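Local coordinates for protein tropomodulin (Caenorhabditis elegans, PDB 1PGV) that probably caps the pointed end of actin filaments, blocking elongation and depolymerization there, and binds tropomyosin, represented here by its C-terminal domain, at residues V29-R37 and R58-S69. Sequence-based numbering, arbitrary orientation. Where two conformers were deposited one is given.
Sequences VESCINRLR and RIRSLIEAACNS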
ATOM      1  N   VAL A  29       9.449 -16.125   5.849  1.00 34.95           N
ATOM      2  CA  VAL A  29       8.483 -16.043   4.755  1.00 33.53           C
ATOM      3  C   VAL A  29       7.572 -17.263   4.693  1.00 33.77           C
ATOM      4  O   VAL A  29       6.354 -17.135   4.565  1.00 31.26           O
ATOM      5  CB  VAL A  29       9.192 -15.896   3.388  1.00 34.30           C
ATOM      6  CG1 VAL A  29       8.161 -15.852   2.271  1.00 33.23           C
ATOM      7  CG2 VAL A  29      10.040 -14.638   3.377  1.00 33.33           C
ATOM      8  N   GLU A  30       8.167 -18.447   4.790  1.00 34.62           N
ATOM      9  CA  GLU A  30       7.410 -19.688   4.731  1.00 35.04           C
ATOM     10  C   GLU A  30       6.353 -19.761   5.833  1.00 34.94           C
ATOM     11  O   GLU A  30       5.203 -20.120   5.580  1.00 34.24           O
ATOM     12  CB  GLU A  30       8.364 -20.878   4.841  1.00 37.76           C
ATOM     13  CG  GLU A  30       7.901 -22.113   4.097  1.00 41.61           C
ATOM     14  CD  GLU A  30       7.628 -21.832   2.628  1.00 43.79           C
ATOM     15  OE1 GLU A  30       8.455 -21.148   1.985  1.00 45.36           O
ATOM     16  OE2 GLU A  30       6.589 -22.303   2.117  1.00 45.08           O
ATOM     17  N   SER A  31       6.745 -19.420   7.056  1.00 34.13           N
ATOM     18  CA  SER A  31       5.817 -19.452   8.181  1.00 33.35           C
ATOM     19  C   SER A  31       4.700 -18.429   7.981  1.00 31.90           C
ATOM     20  O   SER A  31       3.531 -18.718   8.233  1.00 31.69           O
ATOM     21  CB  SER A  31       6.554 -19.166   9.491  1.00 34.32           C
ATOM     22  OG  SER A  31       5.656 -19.193  10.585  1.00 35.43           O
ATOM     23  N   CYS A  32       5.067 -17.235   7.523  1.00 31.63           N
ATOM     24  CA  CYS A  32       4.087 -16.180   7.283  1.00 30.66           C
ATOM     25  C   CYS A  32       3.047 -16.643   6.266  1.00 30.13           C
ATOM     26  O   CYS A  32       1.849 -16.422   6.445  1.00 28.57           O
ATOM     27  CB  CYS A  32       4.782 -14.912   6.779  1.00 30.36           C
ATOM     28  SG  CYS A  32       5.713 -14.011   8.043  1.00 30.55           S
ATOM     29  N   ILE A  33       3.509 -17.290   5.201  1.00 30.18           N
ATOM     30  CA  ILE A  33       2.606 -17.790   4.174  1.00 29.87           C
ATOM     31  C   ILE A  33       1.581 -18.734   4.790  1.00 30.89           C
ATOM     32  O   ILE A  33       0.376 -18.558   4.609  1.00 31.43           O
ATOM     33  CB  ILE A  33       3.379 -18.543   3.064  1.00 29.89           C
ATOM     34  CG1 ILE A  33       4.184 -17.545   2.227  1.00 28.32           C
ATOM     35  CG2 ILE A  33       2.406 -19.330   2.189  1.00 29.03           C
ATOM     36  CD1 ILE A  33       5.060 -18.187   1.169  1.00 30.06           C
ATOM     37  N   ASN A  34       2.060 -19.732   5.523  1.00 30.89           N
ATOM     38  CA  ASN A  34       1.163 -20.695   6.153  1.00 31.70           C
ATOM     39  C   ASN A  34       0.204 -20.041   7.141  1.00 29.37           C
ATOM     40  O   ASN A  34      -0.984 -20.351   7.150  1.00 28.97           O
ATOM     41  CB  ASN A  34       1.963 -21.790   6.868  1.00 34.25           C
ATOM     42  CG  ASN A  34       2.669 -22.722   5.901  1.00 36.67           C
ATOM     43  OD1 ASN A  34       2.061 -23.234   4.959  1.00 37.85           O
ATOM     44  ND2 ASN A  34       3.957 -22.952   6.133  1.00 38.33           N
ATOM     45  N   ARG A  35       0.717 -19.135   7.968  1.00 28.10           N
ATOM     46  CA  ARG A  35      -0.118 -18.463   8.957  1.00 27.72           C
ATOM     47  C   ARG A  35      -1.173 -17.549   8.338  1.00 27.82           C
ATOM     48  O   ARG A  35      -2.324 -17.548   8.765  1.00 27.84           O
ATOM     49  CB  ARG A  35       0.757 -17.675   9.936  1.00 26.78           C
ATOM     50  CG  ARG A  35       1.634 -18.566  10.811  1.00 26.75           C
ATOM     51  CD  ARG A  35       2.482 -17.746  11.763  1.00 24.66           C
ATOM     52  NE  ARG A  35       1.667 -17.024  12.740  1.00 23.81           N
ATOM     53  CZ  ARG A  35       2.137 -16.072  13.538  1.00 22.54           C
ATOM     54  NH1 ARG A  35       3.416 -15.724  13.473  1.00 23.08           N
ATOM     55  NH2 ARG A  35       1.330 -15.464  14.399  1.00 22.26           N
ATOM     56  N   LEU A  36      -0.784 -16.774   7.330  1.00 28.40           N
ATOM     57  CA  LEU A  36      -1.731 -15.875   6.674  1.00 29.58           C
ATOM     58  C   LEU A  36      -2.854 -16.663   6.000  1.00 30.31           C
ATOM     59  O   LEU A  36      -4.020 -16.274   6.061  1.00 30.32           O
ATOM     60  CB  LEU A  36      -1.005 -14.997   5.648  1.00 29.04           C
ATOM     61  CG  LEU A  36      -0.119 -13.897   6.240  1.00 28.83           C
ATOM     62  CD1 LEU A  36       0.732 -13.266   5.156  1.00 28.83           C
ATOM     63  CD2 LEU A  36      -0.993 -12.851   6.920  1.00 28.64           C
ATOM     64  N   ARG A  37      -2.498 -17.776   5.366  1.00 32.43           N
ATOM     65  CA  ARG A  37      -3.486 -18.614   4.693  1.00 34.27           C
ATOM     66  C   ARG A  37      -4.532 -19.135   5.672  1.00 34.63           C
ATOM     67  O   ARG A  37      -5.708 -19.258   5.331  1.00 34.16           O
ATOM     68  CB  ARG A  37      -2.809 -19.805   4.011  1.00 35.20           C
ATOM     69  CG  ARG A  37      -2.022 -19.455   2.766  1.00 38.32           C
ATOM     70  CD  ARG A  37      -1.383 -20.696   2.166  1.00 39.04           C
ATOM     71  NE  ARG A  37      -0.678 -20.405   0.921  1.00 41.82           N
ATOM     72  CZ  ARG A  37       0.182 -21.237   0.341  1.00 41.93           C
ATOM     73  NH1 ARG A  37       0.442 -22.414   0.898  1.00 43.37           N
ATOM     74  NH2 ARG A  37       0.782 -20.894  -0.790  1.00 41.27           N
ATOM     75  N   ARG A  58       7.658 -17.130  -4.275  1.00 37.98           N
ATOM     76  CA  ARG A  58       7.359 -17.120  -2.845  1.00 37.32           C
ATOM     77  C   ARG A  58       6.739 -15.778  -2.458  1.00 35.67           C
ATOM     78  O   ARG A  58       5.802 -15.719  -1.658  1.00 34.22           O
ATOM     79  CB  ARG A  58       8.635 -17.355  -2.031  1.00 38.89           C
ATOM     80  CG  ARG A  58       9.165 -18.783  -2.075  1.00 41.81           C
ATOM     81  CD  ARG A  58       8.259 -19.750  -1.323  1.00 43.72           C
ATOM     82  NE  ARG A  58       6.978 -19.953  -1.992  1.00 45.89           N
ATOM     83  CZ  ARG A  58       6.004 -20.726  -1.521  1.00 46.37           C
ATOM     84  NH1 ARG A  58       6.162 -21.368  -0.371  1.00 46.11           N
ATOM     85  NH2 ARG A  58       4.873 -20.862  -2.202  1.00 46.08           N
ATOM     86  N   ILE A  59       7.269 -14.699  -3.023  1.00 34.96           N
ATOM     87  CA  ILE A  59       6.739 -13.375  -2.740  1.00 34.20           C
ATOM     88  C   ILE A  59       5.310 -13.324  -3.269  1.00 33.51           C
ATOM     89  O   ILE A  59       4.416 -12.779  -2.620  1.00 32.02           O
ATOM     90  CB  ILE A  59       7.593 -12.273  -3.402  1.00 35.72           C
ATOM     91  CG1 ILE A  59       8.955 -12.202  -2.705  1.00 36.87           C
ATOM     92  CG2 ILE A  59       6.872 -10.930  -3.329  1.00 36.83           C
ATOM     93  CD1 ILE A  59       9.890 -11.156  -3.261  1.00 38.26           C
ATOM     94  N   ARG A  60       5.091 -13.905  -4.446  1.00 32.39           N
ATOM     95  CA  ARG A  60       3.754 -13.933  -5.024  1.00 31.74           C
ATOM     96  C   ARG A  60       2.820 -14.749  -4.137  1.00 29.69           C
ATOM     97  O   ARG A  60       1.668 -14.377  -3.935  1.00 27.84           O
ATOM     98  CB  ARG A  60       3.776 -14.549  -6.426  1.00 35.11           C
ATOM     99  CG  ARG A  60       4.290 -13.639  -7.528  1.00 38.65           C
ATOM    100  CD  ARG A  60       4.212 -14.359  -8.874  1.00 42.83           C
ATOM    101  NE  ARG A  60       4.475 -13.477 -10.009  1.00 47.39           N
ATOM    102  CZ  ARG A  60       4.452 -13.872 -11.280  1.00 49.33           C
ATOM    103  NH1 ARG A  60       4.178 -15.136 -11.579  1.00 50.51           N
ATOM    104  NH2 ARG A  60       4.693 -13.005 -12.256  1.00 49.96           N
ATOM    105  N   SER A  61       3.317 -15.865  -3.609  1.00 28.81           N
ATOM    106  CA  SER A  61       2.502 -16.714  -2.747  1.00 27.12           C
ATOM    107  C   SER A  61       2.213 -16.026  -1.412  1.00 26.52           C
ATOM    108  O   SER A  61       1.148 -16.217  -0.822  1.00 25.41           O
ATOM    109  CB  SER A  61       3.194 -18.062  -2.515  1.00 28.37           C
ATOM    110  OG  SER A  61       4.501 -17.886  -1.997  0.50 29.76           O
ATOM    111  N   LEU A  62       3.163 -15.221  -0.945  1.00 25.83           N
ATOM    112  CA  LEU A  62       3.004 -14.490   0.310  1.00 24.72           C
ATOM    113  C   LEU A  62       1.881 -13.465   0.155  1.00 24.98           C
ATOM    114  O   LEU A  62       0.981 -13.379   0.992  1.00 24.57           O
ATOM    115  CB  LEU A  62       4.306 -13.775   0.673  1.00 25.08           C
ATOM    116  CG  LEU A  62       4.273 -12.895   1.928  1.00 24.66           C
ATOM    117  CD1 LEU A  62       4.011 -13.760   3.165  1.00 24.95           C
ATOM    118  CD2 LEU A  62       5.591 -12.153   2.063  1.00 24.81           C
ATOM    119  N   ILE A  63       1.943 -12.686  -0.922  1.00 24.04           N
ATOM    120  CA  ILE A  63       0.925 -11.678  -1.197  1.00 22.71           C
ATOM    121  C   ILE A  63      -0.443 -12.337  -1.296  1.00 22.38           C
ATOM    122  O   ILE A  63      -1.419 -11.859  -0.724  1.00 21.03           O
ATOM    123  CB  ILE A  63       1.220 -10.931  -2.520  1.00 22.60           C
ATOM    124  CG1 ILE A  63       2.467 -10.062  -2.350  1.00 22.35           C
ATOM    125  CG2 ILE A  63       0.018 -10.092  -2.927  1.00 22.35           C
ATOM    126  CD1 ILE A  63       3.009  -9.477  -3.642  1.00 22.57           C
ATOM    127  N   GLU A  64      -0.509 -13.445  -2.025  1.00 25.09           N
ATOM    128  CA  GLU A  64      -1.761 -14.168  -2.198  1.00 26.37           C
ATOM    129  C   GLU A  64      -2.267 -14.677  -0.849  1.00 26.00           C
ATOM    130  O   GLU A  64      -3.466 -14.662  -0.576  1.00 25.28           O
ATOM    131  CB  GLU A  64      -1.551 -15.340  -3.163  1.00 29.98           C
ATOM    132  CG  GLU A  64      -2.806 -16.137  -3.475  1.00 35.26           C
ATOM    133  CD  GLU A  64      -2.547 -17.267  -4.462  1.00 39.06           C
ATOM    134  OE1 GLU A  64      -3.505 -17.986  -4.812  1.00 41.78           O
ATOM    135  OE2 GLU A  64      -1.383 -17.437  -4.888  1.00 41.79           O
ATOM    136  N   ALA A  65      -1.343 -15.124  -0.007  1.00 25.90           N
ATOM    137  CA  ALA A  65      -1.706 -15.634   1.313  1.00 24.81           C
ATOM    138  C   ALA A  65      -2.315 -14.518   2.162  1.00 24.31           C
ATOM    139  O   ALA A  65      -3.320 -14.720   2.847  1.00 23.32           O
ATOM    140  CB  ALA A  65      -0.477 -16.202   2.001  1.00 26.27           C
ATOM    141  N   ALA A  66      -1.701 -13.340   2.105  1.00 23.16           N
ATOM    142  CA  ALA A  66      -2.169 -12.187   2.870  1.00 23.02           C
ATOM    143  C   ALA A  66      -3.638 -11.860   2.604  1.00 21.96           C
ATOM    144  O   ALA A  66      -4.316 -11.287   3.462  1.00 21.54           O
ATOM    145  CB  ALA A  66      -1.298 -10.975   2.564  1.00 21.71           C
ATOM    146  N   CYS A  67      -4.133 -12.222   1.421  1.00 22.65           N
ATOM    147  CA  CYS A  67      -5.526 -11.956   1.068  1.00 24.01           C
ATOM    148  C   CYS A  67      -6.512 -12.737   1.927  1.00 25.37           C
ATOM    149  O   CYS A  67      -7.668 -12.344   2.065  1.00 26.21           O
ATOM    150  CB  CYS A  67      -5.783 -12.295  -0.402  1.00 25.59           C
ATOM    151  SG  CYS A  67      -4.902 -11.240  -1.557  1.00 26.85           S
ATOM    152  N   ASN A  68      -6.052 -13.845   2.501  1.00 26.47           N
ATOM    153  CA  ASN A  68      -6.906 -14.681   3.338  1.00 27.87           C
ATOM    154  C   ASN A  68      -6.968 -14.226   4.793  1.00 27.78           C
ATOM    155  O   ASN A  68      -7.784 -14.724   5.573  1.00 27.13           O
ATOM    156  CB  ASN A  68      -6.423 -16.126   3.272  1.00 30.58           C
ATOM    157  CG  ASN A  68      -6.427 -16.667   1.860  1.00 33.60           C
ATOM    158  OD1 ASN A  68      -7.474 -16.738   1.219  1.00 36.15           O
ATOM    159  ND2 ASN A  68      -5.254 -17.041   1.362  1.00 35.15           N
ATOM    160  N   SER A  69      -6.114 -13.275   5.155  1.00 25.10           N
ATOM    161  CA  SER A  69      -6.081 -12.771   6.524  1.00 23.19           C
ATOM    162  C   SER A  69      -6.932 -11.529   6.754  1.00 24.53           C
ATOM    163  O   SER A  69      -6.823 -10.546   6.024  1.00 23.85           O
ATOM    164  CB  SER A  69      -4.642 -12.461   6.935  1.00 23.44           C
ATOM    165  OG  SER A  69      -4.622 -11.716   8.143  1.00 23.58           O
TER
HETATM  166  O   HOH W   1      -0.640 -18.590  -1.450  1.00 39.76           O
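Arg58 lays one face of its guanidinium on Ile33, whose CD1 sits 3.7 Å above the plane, off-centre, near its margin. At its edge comes the Glu30 carboxylate, nearly coplanar at 15°. The salt bridge runs from Glu30 OE2 to Arg58 NH1 at 2.7 Å; OE1 adds a weak hydrogen bond. Bends at chi2 and chi3 bring the Arg58 guanidinium to both partners. The Arg37 guanidinium takes Ile33 CG2 over its centre, and at its edge a water joins Arg37 NH2 to Ser61 O. Arg58 NH2 and Arg37 NH2 lie 4.3 Å apart; the carboxylate of Glu30 probably offsets part of the charge on Arg58. With an alanine in place of Arg58, Glu30 would probably lose its salt-bridge partner and Ile33 CD1 the flat group lying against it.

Beneath these charged groups the packing is mainly apolar. Ile33 is a knob among Arg58, Ser61, Leu62 and Ala65. Leu62 is a knob in return, among Val29, Cys32, Ile33 and Leu36; its CD1 lies 3.9 Å from Leu36 CD1. Leu36 CD2 touches Ser69 CB at 3.7 Å. Cys32 and Leu36 also rest on strand 45-47.

The helix axes run roughly parallel, 8.1 Å apart at a 27° crossing. This is the side-by-side helix packing of a leucine-rich-repeat-like alpha/beta fold, in which helix 29-37 is the first helix, beside helix 56-66, and the parallel strands follow chain order.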